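Local coordinates for 2'-5' RNA Ligase (Thermus thermophilus, PDB 1IUH), which belongs to the LigT-like family of the 2H phosphoesterase clan, alpha/beta proteins built from antiparallel sheets with helices packed against them, at residues F70-R75 and A93-F98; E11-A16 and L150-E155; D55-G60 and V173-S178; E155-V160 and F177-E182. All coordinates share one frame; numbering follows the deposited sequence.

In the fold
Strand 150-164 ties all four contacts together. Its first half pairs with strand 70-80 of interaction 1, where F70 O lies 2.7 Å from V154 N, and also carries the helix of interaction 2; the centres of these two contacts are about 10 Å apart. Past E155, which interactions 2 and 4 share, the same strand pairs with strand 169-178. F177 serves both interactions 3 and 4, packing on helix 53-66 in one and pairing with strand 150-164 in the other; their centres are about 8 Å apart. Interactions 2 and 3 are more distant, about 22 Å between centres. L179 of interaction 4 reaches back to interaction 1, its CD1 3.8 Å from F70 CE2.

Interaction 1 of 4, residues F70-R75 and A93-F98; sequences FRARLR and AEAEGF
R73 O takes the shorter of two antiparallel backbone bonds, 2.9 Å from E94 N, and receives a second, weaker approach from A93 CA at 3.2 Å through a CA-H...O contact. The return bond, R73 N to E94 O at 3.3 Å, is straighter at hydrogen (160°). Beyond E94 the second strand ends, and its partner packs on the start of the helix. The F70 ring lies against the first turn of that helix: G97 CA sits 3.5 Å from the ring centroid, almost on its normal, in a CH-pi contact, and G97 has no side chain to keep the ring away. CG of F70 is tucked between its backbone N and carbonyl carbon (chi1 57°), which swings the ring onto G97. The edge of F70 then meets the face of F98 in a T-shaped stack, centroids 5.3 Å apart and planes at 85°. A72 CB presses on F98 CZ at 3.4 Å, while A95 CB comes to 4.0 Å from F70 CE1. V154 of strand 150-164 also touches F70, A72 and F98. This is a beta hairpin, strands 70-80 and 88-94, running through the N-cap residue A95 into helix 96-113, with F70 and F98 packed at the junction.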
loop_
_atom_site.group_PDB
_atom_site.type_symbol
_atom_site.label_atom_id
_atom_site.label_comp_id
_atom_site.label_asym_id
_atom_site.label_seq_id
_atom_site.Cartn_x
_atom_site.Cartn_y
_atom_site.Cartn_z
ATOM N N PHE A 70 -8.821 12.324 5.553
ATOM C CA PHE A 70 -9.026 13.000 4.271
ATOM C C PHE A 70 -9.789 12.040 3.333
ATOM O O PHE A 70 -9.766 10.838 3.573
ATOM C CB PHE A 70 -7.662 13.361 3.687
ATOM C CG PHE A 70 -6.739 12.175 3.505
ATOM C CD1 PHE A 70 -6.832 11.386 2.371
ATOM C CD2 PHE A 70 -5.737 11.866 4.491
ATOM C CE1 PHE A 70 -5.930 10.284 2.174
ATOM C CE2 PHE A 70 -4.827 10.770 4.314
ATOM C CZ PHE A 70 -4.933 9.973 3.120
ATOM N N ARG A 71 -10.451 12.552 2.292
ATOM C CA ARG A 71 -11.168 11.671 1.367
ATOM C C ARG A 71 -10.271 11.215 0.229
ATOM O O ARG A 71 -9.469 12.009 -0.287
ATOM C CB ARG A 71 -12.363 12.378 0.744
ATOM C CG ARG A 71 -13.687 12.157 1.458
ATOM C CD ARG A 71 -14.023 13.225 2.493
ATOM N NE ARG A 71 -14.953 14.264 2.052
ATOM C CZ ARG A 71 -14.641 15.210 1.179
ATOM N NH1 ARG A 71 -13.436 15.241 0.652
ATOM N NH2 ARG A 71 -15.526 16.129 0.848
ATOM N N ALA A 72 -10.377 9.932 -0.139
ATOM C CA ALA A 72 -9.631 9.375 -1.262
ATOM C C ALA A 72 -10.718 8.914 -2.246
ATOM O O ALA A 72 -11.893 8.675 -1.870
ATOM C CB ALA A 72 -8.799 8.185 -0.851
ATOM N N ARG A 73 -10.298 8.790 -3.503
ATOM C CA ARG A 73 -11.139 8.368 -4.595
ATOM C C ARG A 73 -10.376 7.225 -5.272
ATOM O O ARG A 73 -9.154 7.262 -5.441
ATOM C CB ARG A 73 -11.334 9.550 -5.515
ATOM C CG ARG A 73 -12.065 9.274 -6.755
ATOM C CD ARG A 73 -13.154 10.340 -6.994
ATOM N NE ARG A 73 -14.483 9.719 -7.173
ATOM C CZ ARG A 73 -15.620 10.261 -6.729
ATOM N NH1 ARG A 73 -15.585 11.439 -6.097
ATOM N NH2 ARG A 73 -16.781 9.605 -6.857
ATOM N N LEU A 74 -11.112 6.173 -5.584
ATOM C CA LEU A 74 -10.576 5.008 -6.274
ATOM C C LEU A 74 -10.796 5.437 -7.719
ATOM O O LEU A 74 -11.848 5.971 -8.049
ATOM C CB LEU A 74 -11.412 3.795 -5.902
ATOM C CG LEU A 74 -10.750 2.433 -5.835
ATOM C CD1 LEU A 74 -9.505 2.504 -5.040
ATOM C CD2 LEU A 74 -11.704 1.474 -5.215
ATOM N N ARG A 75 -9.820 5.252 -8.590
ATOM C CA ARG A 75 -10.045 5.753 -9.930
ATOM C C ARG A 75 -9.304 5.025 -11.055
ATOM O O ARG A 75 -8.182 5.389 -11.379
ATOM C CB ARG A 75 -9.674 7.241 -9.892
ATOM C CG ARG A 75 -10.200 8.065 -11.020
ATOM C CD ARG A 75 -10.067 9.549 -10.701
ATOM N NE ARG A 75 -10.310 10.348 -11.906
ATOM C CZ ARG A 75 -9.411 10.551 -12.866
ATOM N NH1 ARG A 75 -8.189 10.033 -12.762
ATOM N NH2 ARG A 75 -9.756 11.238 -13.954
ATOM N N ALA A 93 -5.550 5.008 -6.891
ATOM C CA ALA A 93 -6.365 5.740 -5.922
ATOM C C ALA A 93 -5.698 7.101 -5.920
ATOM O O ALA A 93 -4.556 7.207 -6.352
ATOM C CB ALA A 93 -6.269 5.124 -4.551
ATOM N N GLU A 94 -6.382 8.136 -5.455
ATOM C CA GLU A 94 -5.766 9.461 -5.438
ATOM C C GLU A 94 -6.236 10.329 -4.291
ATOM O O GLU A 94 -7.373 10.201 -3.833
ATOM C CB GLU A 94 -6.031 10.181 -6.761
ATOM C CG GLU A 94 -7.353 10.893 -6.834
ATOM C CD GLU A 94 -7.618 11.466 -8.227
ATOM O OE1 GLU A 94 -6.693 12.145 -8.757
ATOM O OE2 GLU A 94 -8.745 11.231 -8.773
ATOM N N ALA A 95 -5.351 11.210 -3.844
ATOM C CA ALA A 95 -5.620 12.162 -2.763
ATOM C C ALA A 95 -4.309 12.716 -2.262
ATOM O O ALA A 95 -3.336 11.988 -2.073
ATOM C CB ALA A 95 -6.334 11.499 -1.601
ATOM N N GLU A 96 -4.287 14.024 -2.077
ATOM C CA GLU A 96 -3.140 14.740 -1.530
ATOM C C GLU A 96 -2.612 14.056 -0.242
ATOM O O GLU A 96 -1.382 13.945 -0.006
ATOM C CB GLU A 96 -3.587 16.130 -1.153
ATOM C CG GLU A 96 -2.984 17.188 -2.017
ATOM C CD GLU A 96 -1.482 17.197 -1.938
ATOM O OE1 GLU A 96 -0.827 16.777 -2.945
ATOM O OE2 GLU A 96 -0.974 17.618 -0.859
ATOM N N GLY A 97 -3.583 13.646 0.580
ATOM C CA GLY A 97 -3.315 13.006 1.846
ATOM C C GLY A 97 -2.362 11.829 1.758
ATOM O O GLY A 97 -1.528 11.701 2.672
ATOM N N PHE A 98 -2.478 10.986 0.713
ATOM C CA PHE A 98 -1.562 9.867 0.581
ATOM C C PHE A 98 -0.176 10.401 0.375
ATOM O O PHE A 98 0.784 9.890 0.955
ATOM C CB PHE A 98 -1.868 8.947 -0.613
ATOM C CG PHE A 98 -3.169 8.239 -0.520
ATOM C CD1 PHE A 98 -4.060 8.271 -1.604
ATOM C CD2 PHE A 98 -3.543 7.557 0.673
ATOM C CE1 PHE A 98 -5.318 7.631 -1.511
ATOM C CE2 PHE A 98 -4.808 6.912 0.779
ATOM C CZ PHE A 98 -5.705 6.945 -0.320
#

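Interaction 2 of 4, residues E11-A16 and L150-E155; sequences EEVRAA and LEWPVE
Helix 11-16 and strand 150-154 run at 140° to each other, their axes 9.3 Å apart, with V13 and W152 the closest pair along the backbones. No direct hydrogen bond joins them, and V13 carries most of the packing. Its CG2 lies over one face of the W152 indole, 3.9 Å from the centroid of the five-membered ring, in a CH-pi contact; V13 and W152 cross at about a right angle. CG1 is anti to the backbone N of V13 (chi1 179°), leaving CG2 as the branch that meets the ring. The opposite face of the indole is covered by V154 CG2 from its own strand, so the flat group is held between two valine methyls. L150 supplies the other apolar surface: its CD2 lies against the helix, 4.0 Å from A16 CB and 3.7 Å from the backbone O of E12. At the outer side, a water bridges the two segments, donating to E12 OE1 at 2.7 Å and to E151 O. W152 also touches F98 of helix 96-113 and A72 of strand 70-80, while V13 meets L74 of that strand. Helix 11-21 thus lies across strands 70-80 and 150-164, on the face carrying L74, L150 and W152.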
loop_
_atom_site.group_PDB
_atom_site.type_symbol
_atom_site.label_atom_id
_atom_site.label_comp_id
_atom_site.label_asym_id
_atom_site.label_seq_id
_atom_site.Cartn_x
_atom_site.Cartn_y
_atom_site.Cartn_z
ATOM N N GLU A 11 -15.041 -1.754 4.025
ATOM C CA GLU A 11 -15.905 -2.660 3.318
ATOM C C GLU A 11 -16.314 -2.286 1.850
ATOM O O GLU A 11 -16.095 -3.058 0.900
ATOM C CB GLU A 11 -17.117 -2.900 4.242
ATOM C CG GLU A 11 -18.268 -3.660 3.642
ATOM C CD GLU A 11 -18.823 -4.688 4.621
ATOM O OE1 GLU A 11 -18.973 -4.351 5.830
ATOM O OE2 GLU A 11 -19.107 -5.841 4.185
ATOM N N GLU A 12 -16.894 -1.120 1.623
ATOM C CA GLU A 12 -17.325 -0.833 0.259
ATOM C C GLU A 12 -16.202 -0.757 -0.743
ATOM O O GLU A 12 -16.428 -0.977 -1.944
ATOM C CB GLU A 12 -18.108 0.460 0.212
ATOM C CG GLU A 12 -18.349 0.982 1.583
ATOM C CD GLU A 12 -17.178 1.756 2.184
ATOM O OE1 GLU A 12 -16.801 2.825 1.667
ATOM O OE2 GLU A 12 -16.674 1.281 3.209
ATOM N N VAL A 13 -15.004 -0.410 -0.254
ATOM C CA VAL A 13 -13.840 -0.320 -1.093
ATOM C C VAL A 13 -13.310 -1.727 -1.406
ATOM O O VAL A 13 -13.013 -2.063 -2.579
ATOM C CB VAL A 13 -12.799 0.562 -0.415
ATOM C CG1 VAL A 13 -11.505 0.666 -1.278
ATOM C CG2 VAL A 13 -13.427 1.938 -0.155
ATOM N N ARG A 14 -13.235 -2.577 -0.394
ATOM C CA ARG A 14 -12.761 -3.920 -0.679
ATOM C C ARG A 14 -13.758 -4.607 -1.583
ATOM O O ARG A 14 -13.397 -5.334 -2.488
ATOM C CB ARG A 14 -12.558 -4.767 0.591
ATOM C CG ARG A 14 -11.377 -4.405 1.476
ATOM C CD ARG A 14 -11.292 -5.371 2.657
ATOM N NE ARG A 14 -12.595 -5.649 3.290
ATOM C CZ ARG A 14 -13.095 -5.035 4.373
ATOM N NH1 ARG A 14 -12.423 -4.075 5.000
ATOM N NH2 ARG A 14 -14.284 -5.396 4.835
ATOM N N ALA A 15 -15.026 -4.362 -1.389
ATOM C CA ALA A 15 -15.953 -5.038 -2.272
ATOM C C ALA A 15 -15.880 -4.599 -3.743
ATOM O O ALA A 15 -16.053 -5.392 -4.650
ATOM C CB ALA A 15 -17.355 -4.849 -1.742
ATOM N N ALA A 16 -15.640 -3.322 -3.985
ATOM C CA ALA A 16 -15.579 -2.839 -5.357
ATOM C C ALA A 16 -14.384 -3.429 -6.063
ATOM O O ALA A 16 -14.425 -3.716 -7.255
ATOM C CB ALA A 16 -15.468 -1.322 -5.370
ATOM N N LEU A 150 -15.129 5.945 -6.852
ATOM C CA LEU A 150 -15.667 5.644 -5.536
ATOM C C LEU A 150 -14.860 6.428 -4.484
ATOM O O LEU A 150 -13.664 6.222 -4.367
ATOM C CB LEU A 150 -15.586 4.143 -5.267
ATOM C CG LEU A 150 -15.696 3.742 -3.785
ATOM C CD1 LEU A 150 -17.022 4.261 -3.211
ATOM C CD2 LEU A 150 -15.566 2.233 -3.597
ATOM N N GLU A 151 -15.527 7.291 -3.713
ATOM C CA GLU A 151 -14.863 8.109 -2.695
ATOM C C GLU A 151 -15.022 7.443 -1.344
ATOM O O GLU A 151 -16.008 6.807 -1.071
ATOM C CB GLU A 151 -15.456 9.544 -2.645
ATOM C CG GLU A 151 -14.571 10.570 -1.917
ATOM C CD GLU A 151 -15.205 11.997 -1.698
ATOM O OE1 GLU A 151 -15.447 12.763 -2.656
ATOM O OE2 GLU A 151 -15.459 12.360 -0.533
ATOM N N TRP A 152 -14.026 7.544 -0.504
ATOM C CA TRP A 152 -14.170 6.983 0.816
ATOM C C TRP A 152 -13.311 7.816 1.762
ATOM O O TRP A 152 -12.397 8.522 1.324
ATOM C CB TRP A 152 -13.770 5.509 0.815
ATOM C CG TRP A 152 -12.354 5.231 1.116
ATOM C CD1 TRP A 152 -11.839 4.877 2.331
ATOM C CD2 TRP A 152 -11.292 5.058 0.169
ATOM N NE1 TRP A 152 -10.553 4.471 2.193
ATOM C CE2 TRP A 152 -10.178 4.565 0.888
ATOM C CE3 TRP A 152 -11.176 5.264 -1.217
ATOM C CZ2 TRP A 152 -8.955 4.264 0.277
ATOM C CZ3 TRP A 152 -9.976 4.972 -1.836
ATOM C CH2 TRP A 152 -8.872 4.473 -1.097
ATOM N N PRO A 153 -13.600 7.762 3.061
ATOM C CA PRO A 153 -12.885 8.490 4.132
ATOM C C PRO A 153 -11.645 7.779 4.632
ATOM O O PRO A 153 -11.777 6.705 5.186
ATOM C CB PRO A 153 -13.942 8.559 5.281
ATOM C CG PRO A 153 -15.279 8.408 4.552
ATOM C CD PRO A 153 -14.917 7.299 3.544
ATOM N N VAL A 154 -10.449 8.341 4.493
ATOM C CA VAL A 154 -9.235 7.667 5.052
ATOM C C VAL A 154 -9.022 8.238 6.444
ATOM O O VAL A 154 -8.751 9.426 6.572
ATOM C CB VAL A 154 -7.958 7.932 4.199
ATOM C CG1 VAL A 154 -6.775 7.273 4.823
ATOM C CG2 VAL A 154 -8.158 7.421 2.757
ATOM N N GLU A 155 -9.157 7.389 7.468
ATOM C CA GLU A 155 -9.050 7.767 8.882
ATOM C C GLU A 155 -7.796 7.357 9.602
ATOM O O GLU A 155 -7.620 7.696 10.776
ATOM C CB GLU A 155 -10.183 7.171 9.657
ATOM C CG GLU A 155 -11.346 6.998 8.822
ATOM C CD GLU A 155 -12.431 7.944 9.190
ATOM O OE1 GLU A 155 -12.080 9.102 9.556
ATOM O OE2 GLU A 155 -13.625 7.519 9.103
HETATM O O HOH W 1 -17.085 5.302 0.639
#

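Interaction 3 of 4, residues D55-G60 and V173-S178; sequences DYLALG and VLEKFS
A phenylalanine ring lies flat on helix backbone here: G60 CA sits over one face of F177, 3.7 Å from the ring centroid and 16° off its normal, in a CH-pi contact. G60 has no side chain, so the ring can come this close; F177 CD2 is 3.5 Å from G60 C. The same ring meets the preceding turn obliquely, where F177 CE2 comes to 3.3 Å from L57 O. CG of F177 is anti to its carbonyl carbon (chi1 -52°), which turns the ring from strand to helix. L57 continues the contact along the strand, its CD2 branch reaching E175 CB at 3.7 Å; these two side chains cross at about a right angle. CD2 of L57 also comes within 4.2 Å of F177 CZ. No hydrogen bond links the segments. H61, next along the helix, adds an edge-to-face stack with F177, and A64 touches it one turn on. The helix and strand axes are inclined by only 21° and lie 9.4 Å apart. L174 and E175, both facing L159, form a classic beta bulge within strand 169-178. Such a helix laid nearly along an edge strand of an antiparallel sheet is alpha/beta packing of the kind found in LigT-like proteins.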
loop_
_atom_site.group_PDB
_atom_site.type_symbol
_atom_site.label_atom_id
_atom_site.label_comp_id
_atom_site.label_asym_id
_atom_site.label_seq_id
_atom_site.Cartn_x
_atom_site.Cartn_y
_atom_site.Cartn_z
ATOM N N ASP A 55 10.990 3.463 16.909
ATOM C CA ASP A 55 11.145 4.620 16.022
ATOM C C ASP A 55 10.102 4.581 14.947
ATOM O O ASP A 55 9.455 5.573 14.691
ATOM C CB ASP A 55 12.546 4.640 15.410
ATOM C CG ASP A 55 13.625 4.798 16.460
ATOM O OD1 ASP A 55 13.590 5.838 17.140
ATOM O OD2 ASP A 55 14.471 3.907 16.637
ATOM N N TYR A 56 9.899 3.451 14.307
ATOM C CA TYR A 56 8.806 3.433 13.343
ATOM C C TYR A 56 7.416 3.671 14.023
ATOM O O TYR A 56 6.521 4.315 13.458
ATOM C CB TYR A 56 8.861 2.126 12.564
ATOM C CG TYR A 56 10.175 2.065 11.782
ATOM C CD1 TYR A 56 11.048 0.961 11.904
ATOM C CD2 TYR A 56 10.539 3.117 10.944
ATOM C CE1 TYR A 56 12.222 0.913 11.225
ATOM C CE2 TYR A 56 11.699 3.090 10.258
ATOM C CZ TYR A 56 12.561 1.994 10.381
ATOM O OH TYR A 56 13.742 1.961 9.649
ATOM N N LEU A 57 7.259 3.180 15.247
ATOM C CA LEU A 57 6.027 3.379 16.019
ATOM C C LEU A 57 5.856 4.837 16.357
ATOM O O LEU A 57 4.759 5.408 16.165
ATOM C CB LEU A 57 6.035 2.533 17.320
ATOM C CG LEU A 57 5.857 1.014 17.055
ATOM C CD1 LEU A 57 6.074 0.177 18.329
ATOM C CD2 LEU A 57 4.445 0.720 16.478
ATOM N N ALA A 58 6.928 5.467 16.818
ATOM C CA ALA A 58 6.832 6.864 17.206
ATOM C C ALA A 58 6.553 7.764 15.970
ATOM O O ALA A 58 5.745 8.732 15.987
ATOM C CB ALA A 58 8.111 7.255 17.930
ATOM N N LEU A 59 7.219 7.408 14.883
ATOM C CA LEU A 59 7.026 8.105 13.664
ATOM C C LEU A 59 5.549 8.028 13.282
ATOM O O LEU A 59 4.944 9.035 12.878
ATOM C CB LEU A 59 7.890 7.506 12.601
ATOM C CG LEU A 59 7.780 8.208 11.241
ATOM C CD1 LEU A 59 7.805 9.727 11.406
ATOM C CD2 LEU A 59 8.939 7.767 10.382
ATOM N N GLY A 60 4.943 6.869 13.464
ATOM C CA GLY A 60 3.529 6.739 13.106
ATOM C C GLY A 60 2.653 7.641 13.985
ATOM O O GLY A 60 1.779 8.392 13.483
ATOM N N VAL A 173 -0.303 -6.696 11.804
ATOM C CA VAL A 173 -0.379 -5.266 12.084
ATOM C C VAL A 173 0.266 -4.967 13.439
ATOM O O VAL A 173 -0.304 -5.348 14.446
ATOM C CB VAL A 173 -1.871 -4.797 12.158
ATOM C CG1 VAL A 173 -1.943 -3.295 12.670
ATOM C CG2 VAL A 173 -2.547 -5.012 10.832
ATOM N N LEU A 174 1.423 -4.300 13.492
ATOM C CA LEU A 174 2.042 -4.013 14.764
ATOM C C LEU A 174 1.313 -2.911 15.375
ATOM O O LEU A 174 1.218 -2.850 16.550
ATOM C CB LEU A 174 3.479 -3.604 14.618
ATOM C CG LEU A 174 4.234 -4.674 13.837
ATOM C CD1 LEU A 174 5.729 -4.377 13.880
ATOM C CD2 LEU A 174 3.926 -6.058 14.445
ATOM N N GLU A 175 0.817 -1.987 14.574
ATOM C CA GLU A 175 0.043 -0.903 15.123
ATOM C C GLU A 175 -0.765 -0.115 14.135
ATOM O O GLU A 175 -0.369 0.001 13.003
ATOM C CB GLU A 175 0.891 0.067 15.942
ATOM C CG GLU A 175 0.328 -0.029 17.374
ATOM C CD GLU A 175 0.355 1.251 18.102
ATOM O OE1 GLU A 175 1.468 1.668 18.480
ATOM O OE2 GLU A 175 -0.715 1.845 18.297
ATOM N N LYS A 176 -1.917 0.374 14.594
ATOM C CA LYS A 176 -2.815 1.200 13.826
ATOM C C LYS A 176 -2.688 2.619 14.399
ATOM O O LYS A 176 -2.411 2.792 15.577
ATOM C CB LYS A 176 -4.240 0.694 13.976
ATOM C CG LYS A 176 -4.489 -0.604 13.293
ATOM C CD LYS A 176 -5.890 -1.086 13.588
ATOM C CE LYS A 176 -6.501 -1.850 12.347
ATOM N NZ LYS A 176 -7.151 -3.204 12.642
ATOM N N PHE A 177 -2.850 3.635 13.560
ATOM C CA PHE A 177 -2.720 5.038 13.989
ATOM C C PHE A 177 -3.936 5.815 13.469
ATOM O O PHE A 177 -4.381 5.634 12.331
ATOM C CB PHE A 177 -1.412 5.659 13.425
ATOM C CG PHE A 177 -0.148 4.844 13.697
ATOM C CD1 PHE A 177 0.357 3.961 12.734
ATOM C CD2 PHE A 177 0.573 5.022 14.874
ATOM C CE1 PHE A 177 1.542 3.292 12.923
ATOM C CE2 PHE A 177 1.772 4.361 15.086
ATOM C CZ PHE A 177 2.265 3.496 14.113
ATOM N N SER A 178 -4.498 6.677 14.293
ATOM C CA SER A 178 -5.661 7.403 13.832
ATOM C C SER A 178 -5.367 8.832 13.399
ATOM O O SER A 178 -4.735 9.568 14.113
ATOM C CB SER A 178 -6.741 7.365 14.931
ATOM O OG SER A 178 -7.069 6.007 15.198
#

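Interaction 4 of 4, residues E155-V160 and F177-E182; sequences EGFALV and FSLRGE
F157 and F177 exchange two backbone hydrogen bonds as an antiparallel hydrogen-bonded pair. F177 N donates to F157 O at 2.8 Å, and the C=O points almost straight at the donor (176°). F157 N donates to F177 O at 3.1 Å, in the carbonyl plane; that oxygen also has G156 CA beside it at 3.1 Å, a CA-H...O contact. The third bond lies past the end of the regular ladder, where L179 N reaches E155 O at 2.8 Å. The bond is straight at hydrogen, but the donor sits above the carbonyl plane as the chain begins to leave the sheet. G156 pairs with S178 between these bonds. L159 is held through both backbone atoms, its N by E175 O and its O by L174 N.

The side chains of F157 and F177 share one face of the sheet. CG of F157 sits between its backbone N and carbonyl carbon (chi1 61°), setting its ring alongside F177. F177 CD1 stands over the F157 ring at 3.8 Å from F157 CE1, but the rings are slid apart, with planes at 30°. L179 CD2 meets the edge of F157, near its plane, at 4.1 Å from F157 CE2. L159 CB touches F177 CE1 at 4.0 Å. Backbone polarity is met partly by the hairpin and partly, at A158 and V160, by strand 2-8; the four side chains meet through carbon atoms.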
loop_
_atom_site.group_PDB
_atom_site.type_symbol
_atom_site.label_atom_id
_atom_site.label_comp_id
_atom_site.label_asym_id
_atom_site.label_seq_id
_atom_site.Cartn_x
_atom_site.Cartn_y
_atom_site.Cartn_z
ATOM N N GLU A 155 -9.157 7.389 7.468
ATOM C CA GLU A 155 -9.050 7.767 8.882
ATOM C C GLU A 155 -7.796 7.357 9.602
ATOM O O GLU A 155 -7.620 7.696 10.776
ATOM C CB GLU A 155 -10.183 7.171 9.657
ATOM C CG GLU A 155 -11.346 6.998 8.822
ATOM C CD GLU A 155 -12.431 7.944 9.190
ATOM O OE1 GLU A 155 -12.080 9.102 9.556
ATOM O OE2 GLU A 155 -13.625 7.519 9.103
ATOM N N GLY A 156 -6.923 6.606 8.942
ATOM C CA GLY A 156 -5.699 6.210 9.624
ATOM C C GLY A 156 -4.910 5.221 8.819
ATOM O O GLY A 156 -5.290 4.896 7.707
ATOM N N PHE A 157 -3.795 4.760 9.362
ATOM C CA PHE A 157 -2.956 3.802 8.641
ATOM C C PHE A 157 -2.220 2.924 9.642
ATOM O O PHE A 157 -2.385 3.084 10.851
ATOM C CB PHE A 157 -1.982 4.552 7.756
ATOM C CG PHE A 157 -1.066 5.432 8.520
ATOM C CD1 PHE A 157 0.275 5.043 8.769
ATOM C CD2 PHE A 157 -1.529 6.645 9.059
ATOM C CE1 PHE A 157 1.131 5.875 9.564
ATOM C CE2 PHE A 157 -0.680 7.460 9.849
ATOM C CZ PHE A 157 0.648 7.074 10.105
ATOM N N ALA A 158 -1.390 2.007 9.168
ATOM C CA ALA A 158 -0.711 1.110 10.083
ATOM C C ALA A 158 0.701 0.754 9.722
ATOM O O ALA A 158 1.121 0.948 8.570
ATOM C CB ALA A 158 -1.536 -0.177 10.205
ATOM N N LEU A 159 1.413 0.228 10.724
ATOM C CA LEU A 159 2.766 -0.249 10.606
ATOM C C LEU A 159 2.476 -1.722 10.645
ATOM O O LEU A 159 1.872 -2.206 11.592
ATOM C CB LEU A 159 3.621 0.108 11.806
ATOM C CG LEU A 159 5.046 -0.500 11.743
ATOM C CD1 LEU A 159 5.760 -0.027 10.458
ATOM C CD2 LEU A 159 5.854 -0.126 12.984
ATOM N N VAL A 160 2.921 -2.418 9.606
ATOM C CA VAL A 160 2.673 -3.832 9.389
ATOM C C VAL A 160 3.937 -4.642 9.108
ATOM O O VAL A 160 4.849 -4.191 8.407
ATOM C CB VAL A 160 1.758 -4.030 8.085
ATOM C CG1 VAL A 160 1.250 -5.497 7.972
ATOM C CG2 VAL A 160 0.653 -3.000 8.056
ATOM N N PHE A 177 -2.850 3.635 13.560
ATOM C CA PHE A 177 -2.720 5.038 13.989
ATOM C C PHE A 177 -3.936 5.815 13.469
ATOM O O PHE A 177 -4.381 5.634 12.331
ATOM C CB PHE A 177 -1.412 5.659 13.425
ATOM C CG PHE A 177 -0.148 4.844 13.697
ATOM C CD1 PHE A 177 0.357 3.961 12.734
ATOM C CD2 PHE A 177 0.573 5.022 14.874
ATOM C CE1 PHE A 177 1.542 3.292 12.923
ATOM C CE2 PHE A 177 1.772 4.361 15.086
ATOM C CZ PHE A 177 2.265 3.496 14.113
ATOM N N SER A 178 -4.498 6.677 14.293
ATOM C CA SER A 178 -5.661 7.403 13.832
ATOM C C SER A 178 -5.367 8.832 13.399
ATOM O O SER A 178 -4.735 9.568 14.113
ATOM C CB SER A 178 -6.741 7.365 14.931
ATOM O OG SER A 178 -7.069 6.007 15.198
ATOM N N LEU A 179 -5.801 9.217 12.210
ATOM C CA LEU A 179 -5.541 10.561 11.807
ATOM C C LEU A 179 -6.357 11.441 12.778
ATOM O O LEU A 179 -7.542 11.281 12.937
ATOM C CB LEU A 179 -5.921 10.762 10.335
ATOM C CG LEU A 179 -5.049 9.932 9.358
ATOM C CD1 LEU A 179 -5.552 10.039 7.922
ATOM C CD2 LEU A 179 -3.556 10.400 9.464
ATOM N N ARG A 180 -5.680 12.363 13.440
ATOM C CA ARG A 180 -6.319 13.226 14.411
ATOM C C ARG A 180 -5.809 14.674 14.241
ATOM O O ARG A 180 -6.140 15.532 15.023
ATOM C CB ARG A 180 -5.970 12.667 15.808
ATOM C CG ARG A 180 -6.872 13.067 16.942
ATOM C CD ARG A 180 -7.760 11.928 17.623
ATOM N NE ARG A 180 -8.433 12.432 18.862
ATOM C CZ ARG A 180 -9.192 13.548 18.932
ATOM N NH1 ARG A 180 -9.407 14.302 17.844
ATOM N NH2 ARG A 180 -9.727 13.947 20.089
ATOM N N GLY A 181 -4.980 14.916 13.221
ATOM C CA GLY A 181 -4.423 16.240 12.979
ATOM C C GLY A 181 -5.418 17.355 12.717
ATOM O O GLY A 181 -6.541 17.067 12.265
ATOM N N GLU A 182 -5.031 18.609 13.031
ATOM C CA GLU A 182 -5.901 19.785 12.819
ATOM C C GLU A 182 -5.791 20.190 11.374
ATOM O O GLU A 182 -6.767 20.591 10.781
ATOM C CB GLU A 182 -5.467 21.015 13.634
ATOM C CG GLU A 182 -5.660 20.929 15.131
ATOM C CD GLU A 182 -7.114 20.630 15.547
ATOM O OE1 GLU A 182 -8.063 21.093 14.863
ATOM O OE2 GLU A 182 -7.278 19.948 16.584
#